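Long-range contacts in putative polyprenyl synthetase (Streptomyces coelicolor, PDB 3NF2), which probably catalyses magnesium-dependent prenyl transfer that builds isoprenoid diphosphate chains: residues A[154-165]-A[178-187]; A[238-246]-A[285-295]. All coordinates share one frame; numbering follows the deposited sequence.

Contact 1: residues A[154-165]-A[178-187]. With SO4 (sulfate ion), chain D.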
loop_
_atom_site.group_PDB
_atom_site.type_symbol
_atom_site.label_atom_id
_atom_site.label_comp_id
_atom_site.label_asym_id
_atom_site.label_seq_id
_atom_site.Cartn_x
_atom_site.Cartn_y
_atom_site.Cartn_z
ATOM N N SER A 154 -8.542 -7.455 3.801
ATOM C CA SER A 154 -9.494 -8.328 3.142
ATOM C C SER A 154 -9.468 -8.219 1.626
ATOM O O SER A 154 -9.434 -9.235 0.955
ATOM C CB SER A 154 -10.902 -8.068 3.669
ATOM O OG SER A 154 -11.056 -8.643 4.950
ATOM N N LEU A 155 -9.484 -6.999 1.096
ATOM C CA LEU A 155 -9.361 -6.753 -0.348
ATOM C C LEU A 155 -8.057 -7.318 -0.922
ATOM O O LEU A 155 -8.030 -7.819 -2.051
ATOM C CB LEU A 155 -9.378 -5.246 -0.615
ATOM C CG LEU A 155 -10.702 -4.479 -0.586
ATOM C CD1 LEU A 155 -10.405 -3.007 -0.358
ATOM C CD2 LEU A 155 -11.444 -4.666 -1.907
ATOM N N ILE A 156 -6.974 -7.199 -0.151
ATOM C CA ILE A 156 -5.680 -7.774 -0.527
ATOM C C ILE A 156 -5.799 -9.305 -0.577
ATOM O O ILE A 156 -5.352 -9.929 -1.554
ATOM C CB ILE A 156 -4.542 -7.298 0.427
ATOM C CG1 ILE A 156 -4.282 -5.798 0.243
ATOM C CG2 ILE A 156 -3.265 -8.066 0.180
ATOM C CD1 ILE A 156 -3.717 -5.124 1.486
ATOM N N ASP A 157 -6.454 -9.884 0.439
ATOM C CA ASP A 157 -6.755 -11.327 0.488
ATOM C C ASP A 157 -7.539 -11.778 -0.724
ATOM O O ASP A 157 -7.229 -12.818 -1.308
ATOM C CB ASP A 157 -7.564 -11.706 1.730
ATOM C CG ASP A 157 -6.736 -11.721 3.002
ATOM O OD1 ASP A 157 -7.344 -11.862 4.089
ATOM O OD2 ASP A 157 -5.496 -11.584 2.917
ATOM N N GLY A 158 -8.545 -10.987 -1.101
ATOM C CA GLY A 158 -9.414 -11.312 -2.226
ATOM C C GLY A 158 -8.655 -11.347 -3.528
ATOM O O GLY A 158 -8.866 -12.237 -4.347
ATOM N N GLN A 159 -7.769 -10.371 -3.694
ATOM C CA GLN A 159 -6.848 -10.324 -4.817
ATOM C C GLN A 159 -5.838 -11.485 -4.830
ATOM O O GLN A 159 -5.540 -12.023 -5.898
ATOM C CB GLN A 159 -6.145 -8.958 -4.861
ATOM C CG GLN A 159 -5.247 -8.751 -6.069
ATOM C CD GLN A 159 -5.992 -8.801 -7.391
ATOM O OE1 GLN A 159 -7.214 -8.631 -7.439
ATOM N NE2 GLN A 159 -5.252 -9.028 -8.477
ATOM N N ALA A 160 -5.336 -11.881 -3.656
ATOM C CA ALA A 160 -4.481 -13.073 -3.539
ATOM C C ALA A 160 -5.222 -14.319 -3.991
ATOM O O ALA A 160 -4.672 -15.153 -4.721
ATOM C CB ALA A 160 -3.971 -13.260 -2.100
ATOM N N GLN A 161 -6.476 -14.432 -3.560
ATOM C CA GLN A 161 -7.348 -15.511 -3.996
ATOM C C GLN A 161 -7.527 -15.480 -5.517
ATOM O O GLN A 161 -7.417 -16.515 -6.178
ATOM C CB GLN A 161 -8.690 -15.452 -3.246
ATOM C CG GLN A 161 -8.568 -15.955 -1.806
ATOM C CD GLN A 161 -9.595 -15.383 -0.817
ATOM O OE1 GLN A 161 -10.527 -14.660 -1.185
ATOM N NE2 GLN A 161 -9.418 -15.720 0.460
ATOM N N ASP A 162 -7.759 -14.294 -6.068
ATOM C CA ASP A 162 -7.929 -14.142 -7.517
ATOM C C ASP A 162 -6.714 -14.681 -8.275
ATOM O O ASP A 162 -6.857 -15.543 -9.137
ATOM C CB ASP A 162 -8.201 -12.688 -7.892
ATOM C CG ASP A 162 -8.669 -12.540 -9.322
ATOM O OD1 ASP A 162 -9.879 -12.329 -9.525
ATOM O OD2 ASP A 162 -7.839 -12.650 -10.250
ATOM N N ILE A 163 -5.528 -14.189 -7.916
ATOM C CA ILE A 163 -4.256 -14.674 -8.463
ATOM C C ILE A 163 -4.053 -16.197 -8.255
ATOM O O ILE A 163 -3.631 -16.904 -9.171
ATOM C CB ILE A 163 -3.057 -13.858 -7.895
ATOM C CG1 ILE A 163 -3.201 -12.381 -8.265
ATOM C CG2 ILE A 163 -1.719 -14.398 -8.407
ATOM C CD1 ILE A 163 -2.258 -11.457 -7.519
ATOM N N SER A 164 -4.383 -16.684 -7.063
ATOM C CA SER A 164 -4.259 -18.097 -6.712
ATOM C C SER A 164 -5.144 -19.028 -7.549
ATOM O O SER A 164 -4.820 -20.203 -7.704
ATOM C CB SER A 164 -4.572 -18.293 -5.225
ATOM O OG SER A 164 -4.289 -19.608 -4.808
ATOM N N TYR A 165 -6.243 -18.500 -8.089
ATOM C CA TYR A 165 -7.179 -19.302 -8.889
ATOM C C TYR A 165 -7.092 -19.061 -10.395
ATOM O O TYR A 165 -7.802 -19.704 -11.162
ATOM C CB TYR A 165 -8.643 -19.092 -8.449
ATOM C CG TYR A 165 -8.946 -19.304 -6.970
ATOM C CD1 TYR A 165 -8.363 -20.345 -6.250
ATOM C CD2 TYR A 165 -9.860 -18.485 -6.310
ATOM C CE1 TYR A 165 -8.648 -20.542 -4.903
ATOM C CE2 TYR A 165 -10.155 -18.667 -4.966
ATOM C CZ TYR A 165 -9.549 -19.692 -4.262
ATOM O OH TYR A 165 -9.853 -19.868 -2.922
ATOM N N GLU A 178 -16.193 -16.681 -0.688
ATOM C CA GLU A 178 -15.256 -16.007 0.205
ATOM C C GLU A 178 -14.387 -14.979 -0.524
ATOM O O GLU A 178 -14.051 -13.949 0.052
ATOM C CB GLU A 178 -14.439 -16.988 1.066
ATOM C CG GLU A 178 -13.316 -17.703 0.359
ATOM C CD GLU A 178 -12.183 -18.117 1.296
ATOM O OE1 GLU A 178 -11.675 -19.250 1.145
ATOM O OE2 GLU A 178 -11.799 -17.317 2.181
ATOM N N MET A 179 -14.068 -15.239 -1.794
ATOM C CA MET A 179 -13.366 -14.262 -2.629
ATOM C C MET A 179 -14.216 -13.012 -2.856
ATOM O O MET A 179 -13.737 -11.882 -2.721
ATOM C CB MET A 179 -12.950 -14.872 -3.976
ATOM C CG MET A 179 -12.256 -13.894 -4.918
ATOM S SD MET A 179 -11.379 -14.706 -6.289
ATOM C CE MET A 179 -12.664 -14.718 -7.538
ATOM N N GLU A 180 -15.481 -13.219 -3.195
ATOM C CA GLU A 180 -16.373 -12.095 -3.465
ATOM C C GLU A 180 -16.685 -11.302 -2.207
ATOM O O GLU A 180 -16.864 -10.094 -2.277
ATOM C CB GLU A 180 -17.642 -12.559 -4.193
ATOM C CG GLU A 180 -17.345 -12.866 -5.666
ATOM C CD GLU A 180 -18.577 -13.164 -6.484
ATOM O OE1 GLU A 180 -18.419 -13.402 -7.693
ATOM O OE2 GLU A 180 -19.698 -13.145 -5.936
ATOM N N GLY A 181 -16.704 -11.991 -1.066
ATOM C CA GLY A 181 -16.847 -11.360 0.237
ATOM C C GLY A 181 -15.650 -10.492 0.552
ATOM O O GLY A 181 -15.793 -9.408 1.103
ATOM N N ASN A 182 -14.469 -10.980 0.248
ATOM C CA ASN A 182 -13.286 -10.184 0.408
ATOM C C ASN A 182 -13.232 -9.004 -0.540
ATOM O O ASN A 182 -12.944 -7.915 -0.153
ATOM C CB ASN A 182 -12.048 -11.042 0.225
ATOM C CG ASN A 182 -11.703 -11.842 1.437
ATOM O OD1 ASN A 182 -11.943 -11.438 2.552
ATOM N ND2 ASN A 182 -11.132 -12.977 1.223
ATOM N N LYS A 183 -13.525 -9.260 -1.793
ATOM C CA LYS A 183 -13.472 -8.264 -2.834
ATOM C C LYS A 183 -14.498 -7.173 -2.760
ATOM O O LYS A 183 -14.224 -6.047 -3.056
ATOM C CB LYS A 183 -13.556 -8.908 -4.203
ATOM C CG LYS A 183 -12.294 -9.489 -4.728
ATOM C CD LYS A 183 -12.426 -9.764 -6.192
ATOM C CE LYS A 183 -11.393 -10.732 -6.709
ATOM N NZ LYS A 183 -11.649 -11.169 -8.104
ATOM N N THR A 184 -15.713 -7.521 -2.421
ATOM C CA THR A 184 -16.743 -6.536 -2.463
ATOM C C THR A 184 -17.369 -6.328 -1.140
ATOM O O THR A 184 -17.605 -5.240 -0.749
ATOM C CB THR A 184 -17.783 -6.899 -3.479
ATOM O OG1 THR A 184 -17.157 -6.947 -4.743
ATOM C CG2 THR A 184 -18.826 -5.874 -3.533
ATOM N N GLY A 185 -17.611 -7.408 -0.447
ATOM C CA GLY A 185 -18.268 -7.341 0.824
ATOM C C GLY A 185 -17.577 -6.598 1.931
ATOM O O GLY A 185 -18.199 -5.873 2.640
ATOM N N ALA A 186 -16.287 -6.779 2.058
ATOM C CA ALA A 186 -15.531 -6.212 3.132
ATOM C C ALA A 186 -15.520 -4.714 3.152
ATOM O O ALA A 186 -15.530 -4.130 4.180
ATOM C CB ALA A 186 -14.157 -6.733 3.110
ATOM N N LEU A 187 -15.456 -4.109 1.992
ATOM C CA LEU A 187 -15.408 -2.659 1.884
ATOM C C LEU A 187 -16.787 -2.004 2.044
ATOM O O LEU A 187 -16.893 -0.862 2.511
ATOM C CB LEU A 187 -14.769 -2.234 0.556
ATOM C CG LEU A 187 -14.476 -0.737 0.452
ATOM C CD1 LEU A 187 -13.468 -0.305 1.522
ATOM C CD2 LEU A 187 -13.995 -0.368 -0.929
HETATM S S SO4 D . -11.617 -8.921 -10.791
HETATM O O1 SO4 D . -10.763 -8.785 -9.613
HETATM O O2 SO4 D . -12.351 -7.676 -11.010
HETATM O O3 SO4 D . -10.788 -9.212 -11.960
HETATM O O4 SO4 D . -12.562 -10.013 -10.585
#
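Asn182 sits as a knob among Ser154, Asp157, Gly158 and Gln161, its CB 3.6 Å from Gly158 CA. With CG anti to the carbonyl carbon (chi1 -80°), its amide turns to Gln161, and ND2 donates to Gln161 OE1 at 3.0 Å. The two side chains cross at about a right angle; the acceptor lies in the Asn182 amide plane, while ND2 meets OE1 well to the side of the C=O direction (104°) and tilted from the carbonyl plane. A leucine in place of Gln161 would probably leave Asn182 ND2 without this acceptor and its amide freer to turn. Met179 is a second knob, among Gly158, Gln161, Asp162 and Tyr165; its SD comes to the edge of the Tyr165 ring, 4.1 Å from CD2, a Met-aromatic contact. Extended Lys183 carries NZ to the anti side of Asp162 OD1 in a salt bridge whose 2.5 Å is doubtfully short; NZ also bonds sulfate O4 at 2.9 Å. This ion, probably from the crystallisation liquor, is consistent with an allylic diphosphate site, which a corresponding lysine helps form in FPP synthases. The axes, 7.3 Å apart at 149°, make a roughly antiparallel knobs-into-holes pair of the prenyl synthase fold.

Contact 2: residues A[238-246]-A[285-295]. With SO4 (sulfate ion), chain G.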
loop_
_atom_site.group_PDB
_atom_site.type_symbol
_atom_site.label_atom_id
_atom_site.label_comp_id
_atom_site.label_asym_id
_atom_site.label_seq_id
_atom_site.Cartn_x
_atom_site.Cartn_y
_atom_site.Cartn_z
ATOM N N LYS A 238 -21.088 -1.918 -21.224
ATOM C CA LYS A 238 -20.181 -2.979 -21.637
ATOM C C LYS A 238 -20.736 -3.754 -22.830
ATOM O O LYS A 238 -21.934 -3.666 -23.130
ATOM C CB LYS A 238 -19.905 -3.937 -20.473
ATOM C CG LYS A 238 -19.391 -3.274 -19.202
ATOM C CD LYS A 238 -19.094 -4.309 -18.123
ATOM C CE LYS A 238 -19.206 -3.720 -16.715
ATOM N NZ LYS A 238 -18.143 -2.720 -16.393
ATOM N N GLN A 239 -19.860 -4.511 -23.498
ATOM C CA GLN A 239 -20.239 -5.425 -24.589
ATOM C C GLN A 239 -21.179 -6.535 -24.097
ATOM O O GLN A 239 -21.312 -6.749 -22.887
ATOM C CB GLN A 239 -18.996 -6.082 -25.201
ATOM C CG GLN A 239 -17.878 -5.146 -25.634
ATOM C CD GLN A 239 -16.654 -5.918 -26.124
ATOM O OE1 GLN A 239 -16.697 -6.574 -27.168
ATOM N NE2 GLN A 239 -15.561 -5.849 -25.365
ATOM N N THR A 240 -21.826 -7.235 -25.034
ATOM C CA THR A 240 -22.627 -8.417 -24.690
ATOM C C THR A 240 -21.726 -9.495 -24.069
ATOM O O THR A 240 -20.588 -9.687 -24.511
ATOM C CB THR A 240 -23.383 -9.023 -25.915
ATOM O OG1 THR A 240 -22.453 -9.357 -26.952
ATOM C CG2 THR A 240 -24.430 -8.066 -26.466
ATOM N N TRP A 241 -22.242 -10.169 -23.041
ATOM C CA TRP A 241 -21.549 -11.254 -22.328
ATOM C C TRP A 241 -20.124 -10.864 -21.897
ATOM O O TRP A 241 -19.198 -11.675 -22.003
ATOM C CB TRP A 241 -21.538 -12.565 -23.156
ATOM C CG TRP A 241 -22.659 -12.680 -24.155
ATOM C CD1 TRP A 241 -22.588 -12.413 -25.491
ATOM C CD2 TRP A 241 -24.017 -13.066 -23.895
ATOM N NE1 TRP A 241 -23.814 -12.599 -26.079
ATOM C CE2 TRP A 241 -24.711 -13.000 -25.124
ATOM C CE3 TRP A 241 -24.715 -13.454 -22.745
ATOM C CZ2 TRP A 241 -26.073 -13.316 -25.240
ATOM C CZ3 TRP A 241 -26.078 -13.761 -22.858
ATOM C CH2 TRP A 241 -26.735 -13.700 -24.099
ATOM N N SER A 242 -19.969 -9.628 -21.411
ATOM C CA SER A 242 -18.648 -9.021 -21.171
ATOM C C SER A 242 -17.754 -9.845 -20.241
ATOM O O SER A 242 -16.584 -10.057 -20.548
ATOM C CB SER A 242 -18.772 -7.574 -20.657
ATOM O OG SER A 242 -18.970 -7.530 -19.247
ATOM N N ASP A 243 -18.316 -10.325 -19.131
ATOM C CA ASP A 243 -17.574 -11.191 -18.220
ATOM C C ASP A 243 -17.132 -12.516 -18.848
ATOM O O ASP A 243 -16.129 -13.099 -18.426
ATOM C CB ASP A 243 -18.380 -11.493 -16.960
ATOM C CG ASP A 243 -18.380 -10.350 -15.966
ATOM O OD1 ASP A 243 -17.843 -9.266 -16.275
ATOM O OD2 ASP A 243 -18.926 -10.544 -14.861
ATOM N N LEU A 244 -17.883 -13.006 -19.834
ATOM C CA LEU A 244 -17.497 -14.252 -20.505
ATOM C C LEU A 244 -16.372 -14.031 -21.512
ATOM O O LEU A 244 -15.573 -14.932 -21.747
ATOM C CB LEU A 244 -18.695 -14.941 -21.167
ATOM C CG LEU A 244 -19.877 -15.336 -20.279
ATOM C CD1 LEU A 244 -20.914 -16.118 -21.081
ATOM C CD2 LEU A 244 -19.459 -16.127 -19.045
ATOM N N ARG A 245 -16.311 -12.834 -22.088
ATOM C CA ARG A 245 -15.199 -12.425 -22.955
ATOM C C ARG A 245 -13.879 -12.286 -22.179
ATOM O O ARG A 245 -12.800 -12.363 -22.762
ATOM C CB ARG A 245 -15.518 -11.107 -23.678
ATOM C CG ARG A 245 -16.630 -11.203 -24.715
ATOM C CD ARG A 245 -17.001 -9.846 -25.302
ATOM N NE ARG A 245 -18.236 -9.910 -26.091
ATOM C CZ ARG A 245 -18.288 -10.035 -27.417
ATOM N NH1 ARG A 245 -17.168 -10.107 -28.126
ATOM N NH2 ARG A 245 -19.462 -10.083 -28.044
ATOM N N GLN A 246 -13.980 -12.089 -20.868
ATOM C CA GLN A 246 -12.820 -11.919 -20.006
ATOM C C GLN A 246 -12.527 -13.184 -19.189
ATOM O O GLN A 246 -11.647 -13.177 -18.320
ATOM C CB GLN A 246 -13.025 -10.713 -19.075
ATOM C CG GLN A 246 -12.896 -9.344 -19.755
ATOM C CD GLN A 246 -13.283 -8.178 -18.837
ATOM O OE1 GLN A 246 -13.693 -8.380 -17.690
ATOM N NE2 GLN A 246 -13.153 -6.949 -19.346
ATOM N N GLU A 285 -20.109 -13.339 -30.680
ATOM C CA GLU A 285 -21.226 -13.147 -29.746
ATOM C C GLU A 285 -21.981 -14.459 -29.491
ATOM O O GLU A 285 -22.247 -14.827 -28.339
ATOM C CB GLU A 285 -22.166 -12.066 -30.305
ATOM C CG GLU A 285 -23.327 -11.652 -29.389
ATOM C CD GLU A 285 -24.567 -12.510 -29.570
ATOM O OE1 GLU A 285 -25.176 -12.908 -28.550
ATOM O OE2 GLU A 285 -24.921 -12.802 -30.731
ATOM N N GLU A 286 -22.287 -15.173 -30.572
ATOM C CA GLU A 286 -23.071 -16.414 -30.525
ATOM C C GLU A 286 -22.418 -17.515 -29.719
ATOM O O GLU A 286 -23.109 -18.271 -29.019
ATOM C CB GLU A 286 -23.349 -16.902 -31.934
ATOM C CG GLU A 286 -24.235 -15.955 -32.725
ATOM C CD GLU A 286 -23.478 -14.946 -33.556
ATOM O OE1 GLU A 286 -22.378 -14.498 -33.157
ATOM O OE2 GLU A 286 -24.009 -14.590 -34.623
ATOM N N GLU A 287 -21.090 -17.586 -29.793
ATOM C CA GLU A 287 -20.329 -18.543 -28.980
ATOM C C GLU A 287 -20.388 -18.173 -27.508
ATOM O O GLU A 287 -20.500 -19.047 -26.646
ATOM C CB GLU A 287 -18.870 -18.621 -29.448
ATOM C CG GLU A 287 -18.688 -19.217 -30.846
ATOM C CD GLU A 287 -17.236 -19.224 -31.278
ATOM O OE1 GLU A 287 -16.883 -18.411 -32.165
ATOM O OE2 GLU A 287 -16.447 -20.027 -30.719
ATOM N N PHE A 288 -20.324 -16.877 -27.214
ATOM C CA PHE A 288 -20.508 -16.419 -25.825
ATOM C C PHE A 288 -21.940 -16.591 -25.340
ATOM O O PHE A 288 -22.169 -16.888 -24.161
ATOM C CB PHE A 288 -20.012 -14.986 -25.629
ATOM C CG PHE A 288 -18.511 -14.853 -25.712
ATOM C CD1 PHE A 288 -17.688 -15.502 -24.791
ATOM C CD2 PHE A 288 -17.925 -14.082 -26.708
ATOM C CE1 PHE A 288 -16.300 -15.389 -24.872
ATOM C CE2 PHE A 288 -16.548 -13.962 -26.805
ATOM C CZ PHE A 288 -15.728 -14.614 -25.882
ATOM N N ALA A 289 -22.896 -16.431 -26.255
ATOM C CA ALA A 289 -24.296 -16.738 -25.963
ATOM C C ALA A 289 -24.476 -18.218 -25.632
ATOM O O ALA A 289 -25.106 -18.545 -24.620
ATOM C CB ALA A 289 -25.201 -16.320 -27.119
ATOM N N ALA A 290 -23.893 -19.109 -26.445
ATOM C CA ALA A 290 -23.966 -20.554 -26.159
ATOM C C ALA A 290 -23.508 -20.910 -24.740
ATOM O O ALA A 290 -24.130 -21.754 -24.085
ATOM C CB ALA A 290 -23.164 -21.358 -27.180
ATOM N N ARG A 291 -22.431 -20.271 -24.270
ATOM C CA ARG A 291 -21.895 -20.544 -22.922
ATOM C C ARG A 291 -22.809 -20.024 -21.816
ATOM O O ARG A 291 -22.938 -20.649 -20.762
ATOM C CB ARG A 291 -20.486 -19.959 -22.761
ATOM C CG ARG A 291 -19.382 -20.802 -23.419
ATOM C CD ARG A 291 -18.387 -19.931 -24.183
ATOM N NE ARG A 291 -17.401 -20.722 -24.922
ATOM C CZ ARG A 291 -17.564 -21.195 -26.161
ATOM N NH1 ARG A 291 -18.693 -20.982 -26.835
ATOM N NH2 ARG A 291 -16.588 -21.889 -26.735
ATOM N N ALA A 292 -23.419 -18.869 -22.068
ATOM C CA ALA A 292 -24.417 -18.278 -21.185
ATOM C C ALA A 292 -25.635 -19.194 -21.097
ATOM O O ALA A 292 -26.077 -19.567 -19.998
ATOM C CB ALA A 292 -24.816 -16.919 -21.708
ATOM N N ALA A 293 -26.132 -19.590 -22.266
ATOM C CA ALA A 293 -27.228 -20.549 -22.378
ATOM C C ALA A 293 -26.947 -21.855 -21.622
ATOM O O ALA A 293 -27.840 -22.388 -20.953
ATOM C CB ALA A 293 -27.546 -20.809 -23.844
ATOM N N LEU A 294 -25.703 -22.337 -21.677
ATOM C CA LEU A 294 -25.314 -23.533 -20.908
ATOM C C LEU A 294 -25.264 -23.309 -19.398
ATOM O O LEU A 294 -25.628 -24.198 -18.642
ATOM C CB LEU A 294 -23.970 -24.101 -21.386
ATOM C CG LEU A 294 -23.893 -25.000 -22.628
ATOM C CD1 LEU A 294 -22.473 -25.008 -23.136
ATOM C CD2 LEU A 294 -24.382 -26.440 -22.366
ATOM N N ILE A 295 -24.805 -22.131 -18.965
ATOM C CA ILE A 295 -24.809 -21.761 -17.532
ATOM C C ILE A 295 -26.249 -21.699 -17.012
ATOM O O ILE A 295 -26.552 -22.199 -15.929
ATOM C CB ILE A 295 -24.091 -20.402 -17.275
ATOM C CG1 ILE A 295 -22.591 -20.516 -17.516
ATOM C CG2 ILE A 295 -24.311 -19.893 -15.830
ATOM C CD1 ILE A 295 -21.953 -19.156 -17.825
HETATM S S SO4 G . -16.320 -3.795 -22.428
HETATM O O1 SO4 G . -15.897 -3.254 -21.135
HETATM O O2 SO4 G . -15.250 -3.669 -23.427
HETATM O O3 SO4 G . -16.711 -5.196 -22.233
HETATM O O4 SO4 G . -17.440 -3.021 -22.957
#
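A type II beta turn, Gln239 to Ser242, docks on helix 285-295 through Trp241, after helices 203-230 and 233-236 of the all-helical prenyl synthase fold. Trp241 holds the third position of the turn with positive phi. The indole lies against one helical face: Ala289 CA stands over the six-membered ring, 4.0 Å from its centroid, a CH-pi contact, while Ala292 CB approaches Trp241 CZ3 at 3.6 Å. At the ring edge, Trp241 NE1 donates to Glu285 OE1 at 2.8 Å, using the anti lone pair. The carboxylate and indole planes are 24° apart, nearly coplanar, and the bend of Glu285 at chi2 (-88°) brings the acid to this edge.

Three residues later, Leu244 is a knob among Phe288, Arg291, Ala292 and Ile295, its CD2 4.1 Å from Ile295 CD1. Ile229 of helix 203-230 touches both Trp241 and Leu244, and Val253 of helix 251-259 packs on Leu244 and Ile295.

Phe288 meets Leu244 CB at CD1 and takes Arg245 over one face, where Arg245 CG lies 3.7 Å from the ring centroid, a second CH-pi contact. Phe288 CD2 lies over the centre of one guanidinium face, the two planes well tilted rather than stacked in parallel, and Gln239 OE1 lies over the opposite one. Two bonds to Thr240 fix this flat group's rotation: Arg245 NH2 reaches Thr240 OG1 at 3.3 Å, and Arg245 NE meets Thr240 O at 2.8 Å, almost straight at 173° and in the guanidinium plane.

How the contacts relate
Both contacts are partly buried, but contact 1 lies nearer the interior, its centre about 10 Å from the chain centre, and contact 2 at the periphery, about 22 Å out. Contact 1 also buries more surface, 610 against 488 Å². Met31 of the second subunit packs on its Ile156; no other chain touches contact 2. Helix 203-230 borders both, meeting Glu180 and Thr184 in one and Trp241 and Leu244 in the other, although the centres stand about 24 Å apart. Chemistry follows place: two long helices interlock through amides, a thioether and a charged pair at a probable diphosphate site, whereas a peripheral turn uses aromatic faces and alanine methyls against a short helix.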